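Local coordinates for thiol-disulfide oxidoreductase (PDB 3FW2), which is a putative thiol-disulfide oxidoreductase of the TlpA-like family, represented here by the thioredoxin-like domain from its C-terminal part, at residues A[22-27]-A[94-99]; A[68-73]-A[141-146]; A[110-115]-A[119-124]. All blocks are in the same frame, centred on the assembly; numbering follows the deposited sequence. Where two conformers were deposited one is given.

Contact 1: residues A[22-27]-A[94-99]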
loop_
_atom_site.group_PDB
_atom_site.type_symbol
_atom_site.label_atom_id
_atom_site.label_comp_id
_atom_site.label_asym_id
_atom_site.label_seq_id
_atom_site.Cartn_x
_atom_site.Cartn_y
_atom_site.Cartn_z
ATOM N N GLU A 22 4.759 -20.970 11.107
ATOM C CA GLU A 22 6.160 -21.381 10.961
ATOM C C GLU A 22 6.912 -20.256 10.248
ATOM O O GLU A 22 6.451 -19.736 9.238
ATOM C CB GLU A 22 6.318 -22.641 10.113
ATOM C CG GLU A 22 5.432 -23.868 10.350
ATOM C CD GLU A 22 5.480 -24.772 9.094
ATOM O OE1 GLU A 22 6.555 -25.364 8.855
ATOM O OE2 GLU A 22 4.514 -24.842 8.303
ATOM N N LYS A 23 8.081 -19.876 10.770
ATOM C CA LYS A 23 8.875 -18.821 10.123
ATOM C C LYS A 23 9.565 -19.330 8.864
ATOM O O LYS A 23 10.259 -20.333 8.882
ATOM C CB LYS A 23 9.921 -18.199 11.075
ATOM C CG LYS A 23 9.310 -17.554 12.309
ATOM C CD LYS A 23 8.419 -16.379 12.008
ATOM C CE LYS A 23 7.953 -15.692 13.295
ATOM N NZ LYS A 23 8.881 -14.583 13.727
ATOM N N ILE A 24 9.398 -18.603 7.763
ATOM C CA ILE A 24 9.941 -18.991 6.493
ATOM C C ILE A 24 10.965 -17.943 6.084
ATOM O O ILE A 24 10.699 -16.728 6.212
ATOM C CB ILE A 24 8.832 -18.992 5.396
ATOM C CG1 ILE A 24 7.709 -19.948 5.755
ATOM C CG2 ILE A 24 9.387 -19.268 4.004
ATOM C CD1 ILE A 24 8.178 -21.434 5.938
ATOM N N THR A 25 12.079 -18.400 5.534
ATOM C CA THR A 25 13.145 -17.552 5.024
ATOM C C THR A 25 13.468 -18.071 3.605
ATOM O O THR A 25 12.984 -19.121 3.199
ATOM C CB THR A 25 14.463 -17.598 5.844
ATOM O OG1 THR A 25 15.123 -18.840 5.600
ATOM C CG2 THR A 25 14.221 -17.409 7.384
ATOM N N ARG A 26 14.309 -17.348 2.884
ATOM C CA ARG A 26 14.716 -17.794 1.531
ATOM C C ARG A 26 15.508 -19.121 1.577
ATOM O O ARG A 26 15.658 -19.792 0.558
ATOM C CB ARG A 26 15.502 -16.718 0.779
ATOM C CG ARG A 26 16.878 -16.447 1.293
ATOM C CD ARG A 26 17.656 -15.599 0.280
ATOM N NE ARG A 26 19.043 -15.667 0.623
ATOM C CZ ARG A 26 19.905 -16.605 0.233
ATOM N NH1 ARG A 26 19.595 -17.555 -0.630
ATOM N NH2 ARG A 26 21.135 -16.540 0.685
ATOM N N SER A 27 16.009 -19.473 2.759
ATOM C CA SER A 27 16.727 -20.752 2.970
ATOM C C SER A 27 15.931 -21.863 3.639
ATOM O O SER A 27 16.497 -22.939 3.989
ATOM C CB SER A 27 17.995 -20.479 3.768
ATOM O OG SER A 27 18.748 -19.495 3.089
ATOM N N ASP A 94 -1.767 -20.972 -4.056
ATOM C CA ASP A 94 -1.413 -22.275 -3.541
ATOM C C ASP A 94 0.082 -22.510 -3.249
ATOM O O ASP A 94 0.441 -23.495 -2.623
ATOM C CB ASP A 94 -1.873 -23.378 -4.520
ATOM C CG ASP A 94 -3.374 -23.545 -4.584
ATOM O OD1 ASP A 94 -4.068 -23.110 -3.643
ATOM O OD2 ASP A 94 -3.813 -24.103 -5.641
ATOM N N TRP A 95 0.932 -21.607 -3.716
ATOM C CA TRP A 95 2.334 -21.544 -3.313
ATOM C C TRP A 95 2.432 -21.005 -1.916
ATOM O O TRP A 95 1.454 -20.517 -1.340
ATOM C CB TRP A 95 3.151 -20.712 -4.285
ATOM C CG TRP A 95 2.645 -19.314 -4.601
ATOM C CD1 TRP A 95 3.218 -18.141 -4.155
ATOM C CD2 TRP A 95 1.599 -18.907 -5.509
ATOM N NE1 TRP A 95 2.523 -17.079 -4.628
ATOM C CE2 TRP A 95 1.539 -17.518 -5.466
ATOM C CE3 TRP A 95 0.661 -19.599 -6.320
ATOM C CZ2 TRP A 95 0.612 -16.781 -6.203
ATOM C CZ3 TRP A 95 -0.268 -18.871 -7.024
ATOM C CH2 TRP A 95 -0.273 -17.471 -6.975
ATOM N N GLU A 96 3.608 -21.140 -1.330
ATOM C CA GLU A 96 3.751 -20.759 0.097
ATOM C C GLU A 96 3.382 -19.291 0.285
ATOM O O GLU A 96 3.705 -18.448 -0.537
ATOM C CB GLU A 96 5.171 -21.008 0.578
ATOM C CG GLU A 96 5.411 -20.719 2.079
ATOM C CD GLU A 96 4.550 -21.529 3.033
ATOM O OE1 GLU A 96 3.305 -21.326 3.096
ATOM O OE2 GLU A 96 5.131 -22.372 3.735
ATOM N N GLN A 97 2.719 -19.011 1.395
ATOM C CA GLN A 97 2.201 -17.700 1.716
ATOM C C GLN A 97 2.607 -17.307 3.142
ATOM O O GLN A 97 2.453 -18.082 4.104
ATOM C CB GLN A 97 0.700 -17.675 1.638
ATOM C CG GLN A 97 0.137 -18.063 0.315
ATOM C CD GLN A 97 0.492 -17.066 -0.810
ATOM O OE1 GLN A 97 0.537 -15.860 -0.574
ATOM N NE2 GLN A 97 0.752 -17.593 -2.015
ATOM N N VAL A 98 3.138 -16.110 3.277
ATOM C CA VAL A 98 3.507 -15.569 4.600
ATOM C C VAL A 98 2.970 -14.159 4.805
ATOM O O VAL A 98 2.664 -13.439 3.823
ATOM C CB VAL A 98 5.045 -15.582 4.793
ATOM C CG1 VAL A 98 5.656 -17.041 4.718
ATOM C CG2 VAL A 98 5.732 -14.624 3.822
ATOM N N CYS A 99 2.828 -13.779 6.099
ATOM C CA CYS A 99 2.321 -12.486 6.486
ATOM C C CYS A 99 2.557 -12.288 7.982
ATOM O O CYS A 99 2.223 -13.161 8.750
ATOM C CB CYS A 99 0.811 -12.407 6.183
ATOM S SG CYS A 99 0.123 -10.766 6.505
#

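Contact 2: residues A[68-73]-A[141-146]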
loop_
_atom_site.group_PDB
_atom_site.type_symbol
_atom_site.label_atom_id
_atom_site.label_comp_id
_atom_site.label_asym_id
_atom_site.label_seq_id
_atom_site.Cartn_x
_atom_site.Cartn_y
_atom_site.Cartn_z
ATOM N N LYS A 68 13.161 -28.378 -9.573
ATOM C CA LYS A 68 14.360 -28.324 -8.734
ATOM C C LYS A 68 14.981 -26.951 -8.633
ATOM O O LYS A 68 15.817 -26.721 -7.765
ATOM C CB LYS A 68 15.475 -29.236 -9.274
ATOM C CG LYS A 68 15.416 -30.647 -8.920
ATOM C CD LYS A 68 16.644 -31.363 -9.450
ATOM C CE LYS A 68 16.424 -31.851 -10.839
ATOM N NZ LYS A 68 15.983 -33.291 -10.787
ATOM N N TYR A 69 14.618 -26.045 -9.532
ATOM C CA TYR A 69 15.433 -24.854 -9.745
ATOM C C TYR A 69 14.764 -23.553 -9.356
ATOM O O TYR A 69 15.432 -22.558 -9.275
ATOM C CB TYR A 69 15.909 -24.808 -11.189
ATOM C CG TYR A 69 16.648 -26.084 -11.564
ATOM C CD1 TYR A 69 17.806 -26.433 -10.917
ATOM C CD2 TYR A 69 16.096 -26.969 -12.499
ATOM C CE1 TYR A 69 18.455 -27.663 -11.221
ATOM C CE2 TYR A 69 16.729 -28.173 -12.826
ATOM C CZ TYR A 69 17.903 -28.500 -12.184
ATOM O OH TYR A 69 18.509 -29.725 -12.491
ATOM N N ILE A 70 13.453 -23.580 -9.166
ATOM C CA ILE A 70 12.662 -22.374 -8.924
ATOM C C ILE A 70 11.606 -22.664 -7.862
ATOM O O ILE A 70 10.929 -23.704 -7.900
ATOM C CB ILE A 70 12.031 -21.788 -10.238
ATOM C CG1 ILE A 70 11.263 -20.480 -9.946
ATOM C CG2 ILE A 70 11.045 -22.709 -10.843
ATOM C CD1 ILE A 70 12.176 -19.308 -9.562
ATOM N N GLY A 71 11.515 -21.728 -6.905
ATOM C CA GLY A 71 10.486 -21.710 -5.891
ATOM C C GLY A 71 9.710 -20.394 -5.904
ATOM O O GLY A 71 10.176 -19.408 -6.476
HETATM N N MSE A 72 8.544 -20.393 -5.255
HETATM C CA MSE A 72 7.677 -19.204 -5.186
HETATM C C MSE A 72 7.226 -18.919 -3.758
HETATM O O MSE A 72 6.840 -19.841 -2.982
HETATM C CB MSE A 72 6.448 -19.398 -6.078
HETATM C CG MSE A 72 6.794 -19.453 -7.504
HETATM SE SE MSE A 72 5.158 -19.923 -8.569
HETATM C CE MSE A 72 3.967 -18.422 -8.110
ATOM N N LEU A 73 7.204 -17.637 -3.390
ATOM C CA LEU A 73 6.762 -17.238 -2.063
ATOM C C LEU A 73 5.892 -15.979 -2.214
ATOM O O LEU A 73 6.354 -15.001 -2.760
ATOM C CB LEU A 73 7.947 -16.837 -1.165
ATOM C CG LEU A 73 7.618 -16.373 0.250
ATOM C CD1 LEU A 73 6.853 -17.444 1.033
ATOM C CD2 LEU A 73 8.928 -15.943 0.964
ATOM N N LYS A 141 9.942 -15.803 -19.653
ATOM C CA LYS A 141 11.236 -16.085 -20.224
ATOM C C LYS A 141 12.333 -16.167 -19.170
ATOM O O LYS A 141 13.197 -17.039 -19.233
ATOM C CB LYS A 141 11.599 -14.992 -21.239
ATOM C CG LYS A 141 12.959 -15.203 -21.885
ATOM C CD LYS A 141 13.087 -16.582 -22.554
ATOM C CE LYS A 141 12.742 -16.576 -24.034
ATOM N NZ LYS A 141 13.503 -17.652 -24.710
ATOM N N LYS A 142 12.286 -15.296 -18.177
ATOM C CA LYS A 142 13.318 -15.318 -17.147
ATOM C C LYS A 142 13.257 -16.622 -16.344
ATOM O O LYS A 142 14.323 -17.236 -16.080
ATOM C CB LYS A 142 13.201 -14.151 -16.217
ATOM C CG LYS A 142 14.408 -14.032 -15.282
ATOM C CD LYS A 142 15.676 -13.542 -16.023
ATOM C CE LYS A 142 16.699 -12.988 -15.023
ATOM N NZ LYS A 142 18.021 -12.663 -15.646
ATOM N N ILE A 143 12.044 -17.071 -16.012
ATOM C CA ILE A 143 11.865 -18.339 -15.291
ATOM C C ILE A 143 12.286 -19.505 -16.171
ATOM O O ILE A 143 13.068 -20.387 -15.743
ATOM C CB ILE A 143 10.442 -18.573 -14.767
ATOM C CG1 ILE A 143 9.978 -17.418 -13.861
ATOM C CG2 ILE A 143 10.328 -19.956 -14.057
ATOM C CD1 ILE A 143 10.900 -17.022 -12.749
ATOM N N GLU A 144 11.840 -19.510 -17.411
ATOM C CA GLU A 144 12.343 -20.524 -18.346
ATOM C C GLU A 144 13.866 -20.576 -18.383
ATOM O O GLU A 144 14.445 -21.689 -18.378
ATOM C CB GLU A 144 11.820 -20.305 -19.758
ATOM C CG GLU A 144 10.381 -20.580 -19.897
ATOM C CD GLU A 144 9.803 -20.145 -21.255
ATOM O OE1 GLU A 144 10.582 -19.660 -22.128
ATOM O OE2 GLU A 144 8.555 -20.254 -21.429
ATOM N N ASN A 145 14.533 -19.422 -18.452
ATOM C CA ASN A 145 16.007 -19.383 -18.458
ATOM C C ASN A 145 16.672 -19.966 -17.211
ATOM O O ASN A 145 17.669 -20.716 -17.298
ATOM C CB ASN A 145 16.552 -17.984 -18.686
ATOM C CG ASN A 145 16.291 -17.473 -20.102
ATOM O OD1 ASN A 145 15.928 -18.234 -21.012
ATOM N ND2 ASN A 145 16.501 -16.168 -20.297
ATOM N N ILE A 146 16.110 -19.647 -16.053
ATOM C CA ILE A 146 16.580 -20.191 -14.786
ATOM C C ILE A 146 16.480 -21.694 -14.778
ATOM O O ILE A 146 17.431 -22.363 -14.387
ATOM C CB ILE A 146 15.787 -19.602 -13.616
ATOM C CG1 ILE A 146 16.223 -18.156 -13.391
ATOM C CG2 ILE A 146 16.025 -20.404 -12.314
ATOM C CD1 ILE A 146 15.251 -17.386 -12.487
#

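Contact 3: residues A[110-115]-A[119-124]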
loop_
_atom_site.group_PDB
_atom_site.type_symbol
_atom_site.label_atom_id
_atom_site.label_comp_id
_atom_site.label_asym_id
_atom_site.label_seq_id
_atom_site.Cartn_x
_atom_site.Cartn_y
_atom_site.Cartn_z
ATOM N N LYS A 110 9.509 -2.265 4.049
ATOM C CA LYS A 110 10.518 -1.246 4.076
ATOM C C LYS A 110 11.812 -1.797 3.530
ATOM O O LYS A 110 12.502 -1.118 2.740
ATOM C CB LYS A 110 10.692 -0.755 5.509
ATOM C CG LYS A 110 9.379 -0.284 6.131
ATOM C CD LYS A 110 9.564 0.341 7.528
ATOM C CE LYS A 110 9.311 -0.658 8.622
ATOM N NZ LYS A 110 9.621 -0.122 9.996
ATOM N N GLN A 111 12.188 -2.982 3.957
ATOM C CA GLN A 111 13.497 -3.550 3.505
ATOM C C GLN A 111 13.566 -3.744 1.988
ATOM O O GLN A 111 14.635 -3.555 1.372
ATOM C CB GLN A 111 13.795 -4.874 4.208
ATOM C CG GLN A 111 13.986 -4.814 5.727
ATOM C CD GLN A 111 15.170 -3.952 6.109
ATOM O OE1 GLN A 111 16.259 -4.452 6.216
ATOM N NE2 GLN A 111 14.962 -2.644 6.273
ATOM N N TYR A 112 12.422 -4.119 1.391
ATOM C CA TYR A 112 12.337 -4.352 -0.049
ATOM C C TYR A 112 11.855 -3.093 -0.809
ATOM O O TYR A 112 11.584 -3.214 -1.981
ATOM C CB TYR A 112 11.438 -5.564 -0.360
ATOM C CG TYR A 112 12.252 -6.801 -0.145
ATOM C CD1 TYR A 112 12.533 -7.224 1.150
ATOM C CD2 TYR A 112 12.852 -7.473 -1.223
ATOM C CE1 TYR A 112 13.323 -8.354 1.368
ATOM C CE2 TYR A 112 13.641 -8.610 -1.019
ATOM C CZ TYR A 112 13.876 -9.045 0.294
ATOM O OH TYR A 112 14.724 -10.139 0.460
ATOM N N SER A 113 11.717 -1.952 -0.120
ATOM C CA SER A 113 11.362 -0.651 -0.754
ATOM C C SER A 113 10.137 -0.800 -1.645
ATOM O O SER A 113 10.119 -0.347 -2.803
ATOM C CB SER A 113 12.538 -0.113 -1.565
ATOM O OG SER A 113 13.609 0.072 -0.647
ATOM N N ILE A 114 9.110 -1.469 -1.126
ATOM C CA ILE A 114 7.879 -1.736 -1.904
ATOM C C ILE A 114 7.136 -0.406 -2.028
ATOM O O ILE A 114 6.721 0.226 -1.009
ATOM C CB ILE A 114 7.037 -2.813 -1.217
ATOM C CG1 ILE A 114 7.837 -4.098 -1.115
ATOM C CG2 ILE A 114 5.723 -3.098 -1.967
ATOM C CD1 ILE A 114 8.308 -4.718 -2.430
ATOM N N TYR A 115 7.039 0.097 -3.263
ATOM C CA TYR A 115 6.418 1.375 -3.450
ATOM C C TYR A 115 4.989 1.293 -3.929
ATOM O O TYR A 115 4.257 2.277 -3.872
ATOM C CB TYR A 115 7.259 2.239 -4.393
ATOM C CG TYR A 115 7.497 1.668 -5.747
ATOM C CD1 TYR A 115 6.529 1.776 -6.760
ATOM C CD2 TYR A 115 8.724 1.047 -6.061
ATOM C CE1 TYR A 115 6.786 1.260 -8.080
ATOM C CE2 TYR A 115 8.943 0.509 -7.349
ATOM C CZ TYR A 115 8.003 0.647 -8.332
ATOM O OH TYR A 115 8.231 0.155 -9.602
ATOM N N ALA A 119 3.798 -6.292 -6.453
ATOM C CA ALA A 119 5.207 -6.156 -6.822
ATOM C C ALA A 119 5.785 -7.549 -6.808
ATOM O O ALA A 119 5.209 -8.446 -6.206
ATOM C CB ALA A 119 5.979 -5.264 -5.755
ATOM N N ASN A 120 6.948 -7.733 -7.447
ATOM C CA ASN A 120 7.692 -8.974 -7.281
ATOM C C ASN A 120 9.212 -8.764 -7.375
ATOM O O ASN A 120 9.710 -7.677 -7.733
ATOM C CB ASN A 120 7.182 -10.076 -8.208
ATOM C CG ASN A 120 7.448 -9.796 -9.645
ATOM O OD1 ASN A 120 8.552 -9.408 -9.989
ATOM N ND2 ASN A 120 6.442 -10.048 -10.513
ATOM N N ILE A 121 9.944 -9.787 -6.986
ATOM C CA ILE A 121 11.388 -9.749 -7.013
ATOM C C ILE A 121 11.865 -11.162 -7.210
ATOM O O ILE A 121 11.268 -12.099 -6.670
ATOM C CB ILE A 121 11.991 -9.069 -5.757
ATOM C CG1 ILE A 121 13.505 -8.871 -5.932
ATOM C CG2 ILE A 121 11.772 -9.900 -4.503
ATOM C CD1 ILE A 121 14.148 -7.890 -4.940
ATOM N N LEU A 122 12.933 -11.321 -7.973
ATOM C CA LEU A 122 13.477 -12.641 -8.327
ATOM C C LEU A 122 14.887 -12.724 -7.816
ATOM O O LEU A 122 15.674 -11.857 -8.119
ATOM C CB LEU A 122 13.447 -12.819 -9.830
ATOM C CG LEU A 122 13.986 -14.112 -10.447
ATOM C CD1 LEU A 122 13.150 -15.346 -9.943
ATOM C CD2 LEU A 122 13.931 -14.020 -11.966
ATOM N N LEU A 123 15.149 -13.770 -7.032
ATOM C CA LEU A 123 16.450 -14.013 -6.440
ATOM C C LEU A 123 17.103 -15.220 -7.045
ATOM O O LEU A 123 16.460 -16.239 -7.260
ATOM C CB LEU A 123 16.301 -14.262 -4.961
ATOM C CG LEU A 123 15.483 -13.273 -4.123
ATOM C CD1 LEU A 123 15.541 -13.567 -2.566
ATOM C CD2 LEU A 123 16.037 -11.863 -4.447
ATOM N N SER A 124 18.421 -15.146 -7.215
ATOM C CA SER A 124 19.185 -16.353 -7.534
ATOM C C SER A 124 19.264 -17.265 -6.287
ATOM O O SER A 124 18.911 -16.844 -5.164
ATOM C CB SER A 124 20.570 -15.925 -8.075
ATOM O OG SER A 124 21.386 -15.547 -6.999
#

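Contact 1: residues A[22-27]-A[94-99]
The carboxylate of E96 meets I24 with one oxygen and turns the other back on its own strand: OE2 lies 3.9 Å from I24 CD1, while OE1 accepts from Q97 N (2.9 Å) through its anti lone pair. CG stands anti to the backbone N (chi1 -177°) and the chain then bends at chi2 (59°), which curls the acid back toward the N-H of Q97. On one face of the W95 ring sits Q97 NE2, 3.2 Å above the plane and offset toward the rim, held by a bond to W95 O (3.1 Å) that comes from above the carbonyl plane. Beside the acid, I24 CG1 rests against V98 CG1 at 3.7 Å, the apolar heart of the contact. N18 ND2 hydrogen-bonds to E96 OE2. With an alanine in place of E96, N18 would probably lose an acceptor and Q97 N its side-chain partner. I24 also touches F31, and its short strand 23-24 pairs with strand 16-17. Strand 96-98 is an outermost strand of the five-stranded sheet within this chain, bonded to strand 70-76, with the Q97 side chain touching W84 and I88 of helix 81-90.

Contact 2: residues A[68-73]-A[141-146]
The helical turn that brings I143 and I146 up to Y69 and I70 is held by N145 N to K141 O (2.8 Å) and I146 N to K142 O (3.0 Å). No hydrogen bond crosses to residues 68-73; the two segments meet through methyl groups and one carbonyl oxygen. I146 CG2, anti to the backbone N (chi1 -74° for the CG1 branch), comes within 3.8 Å of Y69 O, just before strand 70-76. One residue on, I70 and I143 meet at their ends, CD1 to CD1, 4.1 Å apart, with the side chains crossing at about a right angle. This is the thioredoxin-like pattern of a C-terminal helix, here 136-149, lying over one face of the central sheet, to which strand 70-76 belongs. L122 of strand 119-123 touches I70, I143 and I146, while Y64 of helix 48-64 also packs on both I70 and I143. At the outer end the Y69 ring leads away from the helix and takes K68 CB on one face, 3.7 Å above the plane and over its centre. Backbone bonds from Y69 and G71 to S35 fix this end of the strand to strand 35-41.

Contact 3: residues A[110-115]-A[119-124]
Y112 is the first residue to leave helix 107-111, and the chain from it to I114 passes strand 119-123, with CA atoms 8.9 Å apart for Y112 and I121 and 7.1 Å for I114 and A119. A Schellman motif makes the turn: S113, the C-prime residue with a positive phi of 51°, gives its N-H to K110 O (3.1 Å), and I114 N bonds back to A109 O. The Y112 ring then offers its edge to I121, whose CD1 lies near the ring plane, 4.0 Å from Y112 CD2 and equally far from Y112 CE2, while I121 CG2 stands 4.2 Å from Y112 CE2. I121 is fully extended (chi1 -172°, chi2 164°), which carries its CD1 up to that edge, the two side chains crossing at about a right angle. The loop leading into this strand corresponds to the cis-proline loop of thioredoxin-like folds. The strand itself pairs antiparallel with strand 35-41 through A119 to F40 and I121 to I38. I114 reaches A119 with CD1, 4.1 Å from its CB, and also packs on F40. The buried Y112 ring has its hydroxyl hydrogen-bonded to P12 O, with A11 and F14 alongside. Beyond I114, Y115 makes backbone hydrogen bonds to the second subunit and packs on V79 of that chain.

In the fold
All three contacts join a strand of the one mixed sheet to what lies against it, with centres 15 to 17 Å apart. Contacts 1 and 2 touch through neighbouring strands 96-98 and 70-76: W95 CD2 lies 3.6 Å from CE of selenomethionine M72, and V98 CG1 3.9 Å from L73 CD1. L122 joins contacts 2 and 3, its CD2 lying 3.7 Å from I146 CD1; contact 3 is nested in the chain loop that contact 2 closes. Contacts 1 and 3 touch where R26 CD lies 4.1 Å from L123 CD1. A bound acetate, probably from the crystallisation liquor, lies about 5 Å from the side chain of A119 in contact 3.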